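PDB 3R6D: NAD-dependent epimerase/dehydratase from Veillonella parvula DSM 2008, which probably binds a nicotinamide dinucleotide cofactor on a Rossmann-type fold and may act as an epimerase or dehydratase. Local coordinates for residues 152-157 against 206-211. Sequence-based numbering, arbitrary orientation.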
loop_
_atom_site.group_PDB
_atom_site.type_symbol
_atom_site.label_atom_id
_atom_site.label_comp_id
_atom_site.label_asym_id
_atom_site.label_seq_id
_atom_site.Cartn_x
_atom_site.Cartn_y
_atom_site.Cartn_z
ATOM N N LEU A 152 -3.071 -1.273 -4.957
ATOM C CA LEU A 152 -2.676 -0.012 -5.592
ATOM C C LEU A 152 -1.427 -0.268 -6.395
ATOM O O LEU A 152 -0.373 -0.585 -5.840
ATOM C CB LEU A 152 -2.457 1.086 -4.511
ATOM C CG LEU A 152 -3.714 1.348 -3.649
ATOM C CD1 LEU A 152 -3.323 2.379 -2.595
ATOM C CD2 LEU A 152 -4.868 1.801 -4.488
ATOM N N ARG A 153 -1.548 -0.203 -7.722
ATOM C CA ARG A 153 -0.415 -0.397 -8.619
ATOM C C ARG A 153 0.318 0.922 -8.809
ATOM O O ARG A 153 -0.181 1.804 -9.506
ATOM C CB ARG A 153 -0.870 -0.952 -9.973
ATOM C CG ARG A 153 -1.417 -2.369 -9.903
ATOM C CD ARG A 153 -2.017 -2.816 -11.216
ATOM N NE ARG A 153 -3.332 -2.237 -11.446
ATOM C CZ ARG A 153 -3.667 -1.453 -12.474
ATOM N NH1 ARG A 153 -2.735 -0.978 -13.317
ATOM N NH2 ARG A 153 -4.944 -1.091 -12.636
ATOM N N LEU A 154 1.467 1.075 -8.145
ATOM C CA LEU A 154 2.167 2.365 -8.163
ATOM C C LEU A 154 3.193 2.394 -9.250
ATOM O O LEU A 154 3.955 1.436 -9.419
ATOM C CB LEU A 154 2.840 2.642 -6.821
ATOM C CG LEU A 154 1.932 2.524 -5.579
ATOM C CD1 LEU A 154 2.674 3.014 -4.353
ATOM C CD2 LEU A 154 0.625 3.323 -5.762
ATOM N N THR A 155 3.248 3.527 -9.968
ATOM C CA THR A 155 4.351 3.814 -10.872
ATOM C C THR A 155 5.557 4.334 -10.040
ATOM O O THR A 155 5.553 4.181 -8.822
ATOM C CB THR A 155 3.878 4.697 -12.006
ATOM O OG1 THR A 155 4.949 4.828 -12.960
ATOM C CG2 THR A 155 3.397 6.078 -11.534
ATOM N N TRP A 156 6.587 4.859 -10.704
ATOM C CA TRP A 156 7.859 5.128 -10.016
ATOM C C TRP A 156 7.733 6.270 -9.015
ATOM O O TRP A 156 7.221 7.331 -9.357
ATOM C CB TRP A 156 8.921 5.448 -11.080
ATOM C CG TRP A 156 9.372 4.178 -11.788
ATOM C CD1 TRP A 156 8.839 3.617 -12.927
ATOM C CD2 TRP A 156 10.366 3.277 -11.323
ATOM N NE1 TRP A 156 9.473 2.429 -13.210
ATOM C CE2 TRP A 156 10.411 2.193 -12.230
ATOM C CE3 TRP A 156 11.238 3.286 -10.220
ATOM C CZ2 TRP A 156 11.319 1.128 -12.074
ATOM C CZ3 TRP A 156 12.148 2.236 -10.071
ATOM C CH2 TRP A 156 12.193 1.172 -11.000
ATOM N N LEU A 157 8.211 6.045 -7.798
ATOM C CA LEU A 157 7.944 6.963 -6.689
ATOM C C LEU A 157 9.026 8.016 -6.488
ATOM O O LEU A 157 10.200 7.791 -6.747
ATOM C CB LEU A 157 7.814 6.194 -5.385
ATOM C CG LEU A 157 6.637 5.231 -5.331
ATOM C CD1 LEU A 157 6.739 4.296 -4.107
ATOM C CD2 LEU A 157 5.306 6.017 -5.272
ATOM N N ILE A 206 -6.025 -1.009 -8.768
ATOM C CA ILE A 206 -6.167 0.335 -9.330
ATOM C C ILE A 206 -4.772 0.963 -9.429
ATOM O O ILE A 206 -4.032 0.983 -8.442
ATOM C CB ILE A 206 -7.092 1.190 -8.403
ATOM C CG1 ILE A 206 -8.467 0.522 -8.215
ATOM C CG2 ILE A 206 -7.290 2.613 -8.943
ATOM C CD1 ILE A 206 -9.182 0.131 -9.490
ATOM N N GLY A 207 -4.418 1.496 -10.603
ATOM C CA GLY A 207 -3.148 2.208 -10.743
ATOM C C GLY A 207 -3.244 3.612 -10.156
ATOM O O GLY A 207 -4.331 4.220 -10.149
ATOM N N VAL A 208 -2.118 4.128 -9.674
ATOM C CA VAL A 208 -2.064 5.487 -9.124
ATOM C C VAL A 208 -0.878 6.181 -9.795
ATOM O O VAL A 208 0.263 5.727 -9.657
ATOM C CB VAL A 208 -1.907 5.493 -7.581
ATOM C CG1 VAL A 208 -2.073 6.917 -7.077
ATOM C CG2 VAL A 208 -2.944 4.616 -6.895
ATOM N N GLY A 209 -1.174 7.284 -10.500
ATOM C CA GLY A 209 -0.133 7.964 -11.251
ATOM C C GLY A 209 -0.301 9.467 -11.194
ATOM O O GLY A 209 -1.408 9.963 -10.927
ATOM N N GLU A 210 0.781 10.196 -11.486
ATOM C CA GLU A 210 0.732 11.656 -11.582
ATOM C C GLU A 210 0.268 12.054 -12.984
ATOM O O GLU A 210 0.918 11.722 -13.976
ATOM C CB GLU A 210 2.116 12.221 -11.316
ATOM C CG GLU A 210 2.202 13.760 -11.437
ATOM C CD GLU A 210 3.593 14.286 -11.196
ATOM O OE1 GLU A 210 4.411 13.627 -10.555
ATOM O OE2 GLU A 210 3.863 15.409 -11.645
ATOM N N PRO A 211 -0.856 12.792 -13.071
ATOM C CA PRO A 211 -1.308 13.214 -14.392
ATOM C C PRO A 211 -0.220 14.007 -15.126
ATOM O O PRO A 211 0.514 14.756 -14.502
ATOM C CB PRO A 211 -2.497 14.111 -14.087
ATOM C CG PRO A 211 -3.035 13.603 -12.746
ATOM C CD PRO A 211 -1.775 13.223 -11.992
#
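Ile206 meets Leu152 and Arg153 where strand 204-209 runs parallel to strand 148-158. Its O accepts the N-H of Arg153 (N to O 2.8 Å) from above the carbonyl plane, 39° out of it, and also takes a CA-H...O contact from Leu152. The branched side chain of Ile206, well suited to an extended backbone, lies on the same face of the sheet as Leu152.

Gly207 pairs with Arg153, their CA atoms 4.3 Å apart. With no side chain on this face, it lets the guanidinium cover the Ile206-Gly207 peptide with one face, tilted against it, Gly207 N lying toward the rim and 3.3 Å from Arg153 NH2; a CB here would come about 3.4 Å from Arg153 NH1. Both nitrogens are donors, so the approach is van der Waals contact and not a hydrogen bond. The arginine chain bends at chi3 (-77°) to fold back over the neighbouring strand, where NH2 bonds to Ser205 O while NH1 forms a salt bridge with Glu114; these two partners hold the buried group in place.

Val208 gives its N-H to Arg153 O (N to O 3.0 Å), completing the two-bond parallel ladder. Its compact side chain packs against both leucines on this face: Leu154 CD2 lies alongside, 3.8 Å from Val208 CB, while Leu152 CD2 reaches Val208 CG2 obliquely at 4.2 Å.

At Gly209 the strands diverge, and the methyl of Thr155 points toward the second strand, its CG2 4.0 Å from Gly209 CA and also against Val208 O, a buried carbonyl without a polar partner. Thr155 OG1, anti to its own N (chi1 -173°), bonds instead to Asp177 O.

This parallel pairing belongs to the sheet of a Rossmann-type NAD(P)H-binding fold: helix 182-193 covers the face bearing Leu152 and Leu154, strand 167-169 borders strand 204-209 through Leu168, and strand 102-108 continues the parallel sheet beyond strand 148-158.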